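Local coordinates for protein endoglucanase CEL5A (Eubacterium cellulosolvens, PDB 4AEM) that probably binds xyloglucan and related beta-glucans as the non-catalytic carbohydrate-binding module of a family 5 endoglucanase, at residues K43-K48 against F87-I92. Sequence-based numbering, arbitrary orientation.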
loop_
_atom_site.group_PDB
_atom_site.type_symbol
_atom_site.label_atom_id
_atom_site.label_comp_id
_atom_site.label_asym_id
_atom_site.label_seq_id
_atom_site.Cartn_x
_atom_site.Cartn_y
_atom_site.Cartn_z
ATOM N N LYS A 43 -2.854 -13.534 -8.243
ATOM C CA LYS A 43 -3.528 -13.084 -9.462
ATOM C C LYS A 43 -2.879 -11.757 -9.820
ATOM O O LYS A 43 -2.016 -11.255 -9.080
ATOM C CB LYS A 43 -5.018 -12.882 -9.237
ATOM C CG LYS A 43 -5.797 -14.135 -8.898
ATOM C CD LYS A 43 -7.180 -13.971 -9.486
ATOM C CE LYS A 43 -8.279 -14.486 -8.578
ATOM N NZ LYS A 43 -8.434 -15.971 -8.554
ATOM N N ASN A 44 -3.287 -11.196 -10.937
ATOM C CA ASN A 44 -2.698 -9.998 -11.423
ATOM C C ASN A 44 -3.528 -8.793 -10.945
ATOM O O ASN A 44 -4.511 -8.412 -11.521
ATOM C CB ASN A 44 -2.532 -10.047 -12.962
ATOM C CG ASN A 44 -1.652 -8.918 -13.476
ATOM O OD1 ASN A 44 -0.815 -8.383 -12.728
ATOM N ND2 ASN A 44 -1.842 -8.516 -14.739
ATOM N N PHE A 45 -3.126 -8.206 -9.852
ATOM C CA PHE A 45 -3.947 -7.218 -9.216
ATOM C C PHE A 45 -3.458 -5.762 -9.476
ATOM O O PHE A 45 -2.320 -5.483 -9.867
ATOM C CB PHE A 45 -3.997 -7.573 -7.728
ATOM C CG PHE A 45 -2.647 -7.515 -7.045
ATOM C CD1 PHE A 45 -2.161 -6.287 -6.516
ATOM C CD2 PHE A 45 -1.882 -8.661 -6.890
ATOM C CE1 PHE A 45 -0.925 -6.203 -5.886
ATOM C CE2 PHE A 45 -0.667 -8.591 -6.248
ATOM C CZ PHE A 45 -0.187 -7.362 -5.757
ATOM N N GLU A 46 -4.383 -4.856 -9.266
ATOM C CA GLU A 46 -4.151 -3.464 -9.169
ATOM C C GLU A 46 -4.751 -3.000 -7.853
ATOM O O GLU A 46 -5.853 -3.431 -7.489
ATOM C CB GLU A 46 -5.000 -2.801 -10.204
ATOM C CG GLU A 46 -4.309 -2.606 -11.503
ATOM C CD GLU A 46 -5.179 -1.797 -12.404
ATOM O OE1 GLU A 46 -6.356 -1.604 -12.011
ATOM O OE2 GLU A 46 -4.681 -1.332 -13.446
ATOM N N ILE A 47 -4.098 -2.046 -7.206
ATOM C CA ILE A 47 -4.704 -1.327 -6.077
ATOM C C ILE A 47 -5.054 0.097 -6.545
ATOM O O ILE A 47 -4.209 0.841 -7.003
ATOM C CB ILE A 47 -3.788 -1.254 -4.818
ATOM C CG1 ILE A 47 -3.195 -2.624 -4.478
ATOM C CG2 ILE A 47 -4.557 -0.682 -3.597
ATOM C CD1 ILE A 47 -4.266 -3.682 -4.298
ATOM N N LYS A 48 -6.316 0.461 -6.429
ATOM C CA LYS A 48 -6.764 1.790 -6.833
ATOM C C LYS A 48 -7.219 2.582 -5.590
ATOM O O LYS A 48 -8.064 2.110 -4.836
ATOM C CB LYS A 48 -7.918 1.701 -7.839
ATOM C CG LYS A 48 -7.612 0.834 -9.051
ATOM C CD LYS A 48 -8.782 0.876 -9.993
ATOM C CE LYS A 48 -8.623 -0.288 -10.987
ATOM N NZ LYS A 48 -9.790 -0.540 -11.900
ATOM N N PHE A 87 -1.696 1.480 -8.455
ATOM C CA PHE A 87 -0.455 0.826 -8.200
ATOM C C PHE A 87 -0.726 -0.538 -8.823
ATOM O O PHE A 87 -1.790 -1.120 -8.543
ATOM C CB PHE A 87 -0.254 0.578 -6.687
ATOM C CG PHE A 87 -0.189 1.842 -5.857
ATOM C CD1 PHE A 87 0.972 2.526 -5.716
ATOM C CD2 PHE A 87 -1.298 2.303 -5.211
ATOM C CE1 PHE A 87 1.042 3.674 -4.972
ATOM C CE2 PHE A 87 -1.260 3.462 -4.476
ATOM C CZ PHE A 87 -0.073 4.151 -4.359
ATOM N N THR A 88 0.233 -1.087 -9.559
ATOM C CA THR A 88 0.071 -2.419 -10.201
ATOM C C THR A 88 0.941 -3.495 -9.554
ATOM O O THR A 88 2.018 -3.213 -8.983
ATOM C CB THR A 88 0.440 -2.369 -11.722
ATOM O OG1 THR A 88 1.848 -2.193 -11.856
ATOM C CG2 THR A 88 -0.179 -1.186 -12.415
ATOM N N LYS A 89 0.517 -4.752 -9.663
ATOM C CA LYS A 89 1.377 -5.869 -9.279
ATOM C C LYS A 89 2.734 -5.789 -9.907
ATOM O O LYS A 89 3.695 -6.103 -9.193
ATOM C CB LYS A 89 0.761 -7.205 -9.669
ATOM C CG LYS A 89 1.608 -8.382 -9.266
ATOM C CD LYS A 89 0.804 -9.667 -9.461
ATOM C CE LYS A 89 1.535 -10.907 -8.985
ATOM N NZ LYS A 89 0.717 -12.186 -9.095
ATOM N N GLU A 90 2.840 -5.466 -11.224
ATOM C CA GLU A 90 4.153 -5.372 -11.940
ATOM C C GLU A 90 5.051 -4.487 -11.146
ATOM O O GLU A 90 6.227 -4.812 -10.933
ATOM C CB GLU A 90 4.131 -4.769 -13.406
ATOM C CG GLU A 90 3.841 -3.209 -13.465
ATOM C CD GLU A 90 4.680 -2.264 -14.413
ATOM O OE1 GLU A 90 5.861 -1.967 -14.163
ATOM O OE2 GLU A 90 4.123 -1.700 -15.380
ATOM N N GLN A 91 4.528 -3.315 -10.744
ATOM C CA GLN A 91 5.377 -2.275 -10.101
ATOM C C GLN A 91 5.896 -2.764 -8.742
ATOM O O GLN A 91 7.053 -2.688 -8.477
ATOM C CB GLN A 91 4.597 -1.035 -9.777
ATOM C CG GLN A 91 4.232 -0.031 -10.824
ATOM C CD GLN A 91 3.641 1.160 -10.088
ATOM O OE1 GLN A 91 4.257 2.216 -9.954
ATOM N NE2 GLN A 91 2.482 0.955 -9.524
ATOM N N ILE A 92 5.014 -3.313 -7.917
ATOM C CA ILE A 92 5.393 -3.809 -6.606
ATOM C C ILE A 92 6.274 -5.060 -6.611
ATOM O O ILE A 92 7.270 -5.163 -5.844
ATOM C CB ILE A 92 4.164 -3.924 -5.666
ATOM C CG1 ILE A 92 4.616 -3.858 -4.176
ATOM C CG2 ILE A 92 3.279 -5.101 -6.039
ATOM C CD1 ILE A 92 5.392 -2.564 -3.763
HETATM O O HOH W 1 0.234 -5.459 -12.946
#
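The aliphatic chain of Lys89 lies across one face of the Phe45 ring, the two side chains meeting at about a right angle. Lys89 CB sits 3.9 Å from the centroid of the Phe45 ring, 10° off the normal, a CH-pi contact, and Lys89 CD lies 3.7 Å from Phe45 CE2. With CG anti to the backbone N (chi1 -179°) and every later torsion extended, the chain runs past the ring until Lys89 NZ donates to Lys43 O at 2.9 Å, approaching from above the carbonyl plane; Leu41 O takes a second bond from the same ammonium. Asn44 OD1 flanks the chain obliquely, 3.6 Å from Lys89 CB, and accepts from a water that in turn accepts the N-H of Glu90, a bridge from the loop to the first turn of the helix. Cut back to an alanine, Lys89 would keep its CB over the ring, but Lys43 O and Leu41 O would probably lose their ammonium donor, and the CE2 side of the ring the cover of CG and CD. The backbones are paired as neighbouring antiparallel strands, 45-53 and 84-88, within one sheet of the beta-sandwich: Ile47 and Phe87 form a hydrogen-bonded pair (Ile47 N to Phe87 O 2.8 Å, Phe87 N to Ile47 O 3.0 Å), and Lys89 N donates to Phe45 O just where strand 84-88 turns into helix 89-96. Thr88 is the N-cap, its OG1 accepting from Gln91 N. Phe39 meets the Phe45 ring edge-to-face, and Ile92 CG2 reaches Phe45 CZ at 4.1 Å.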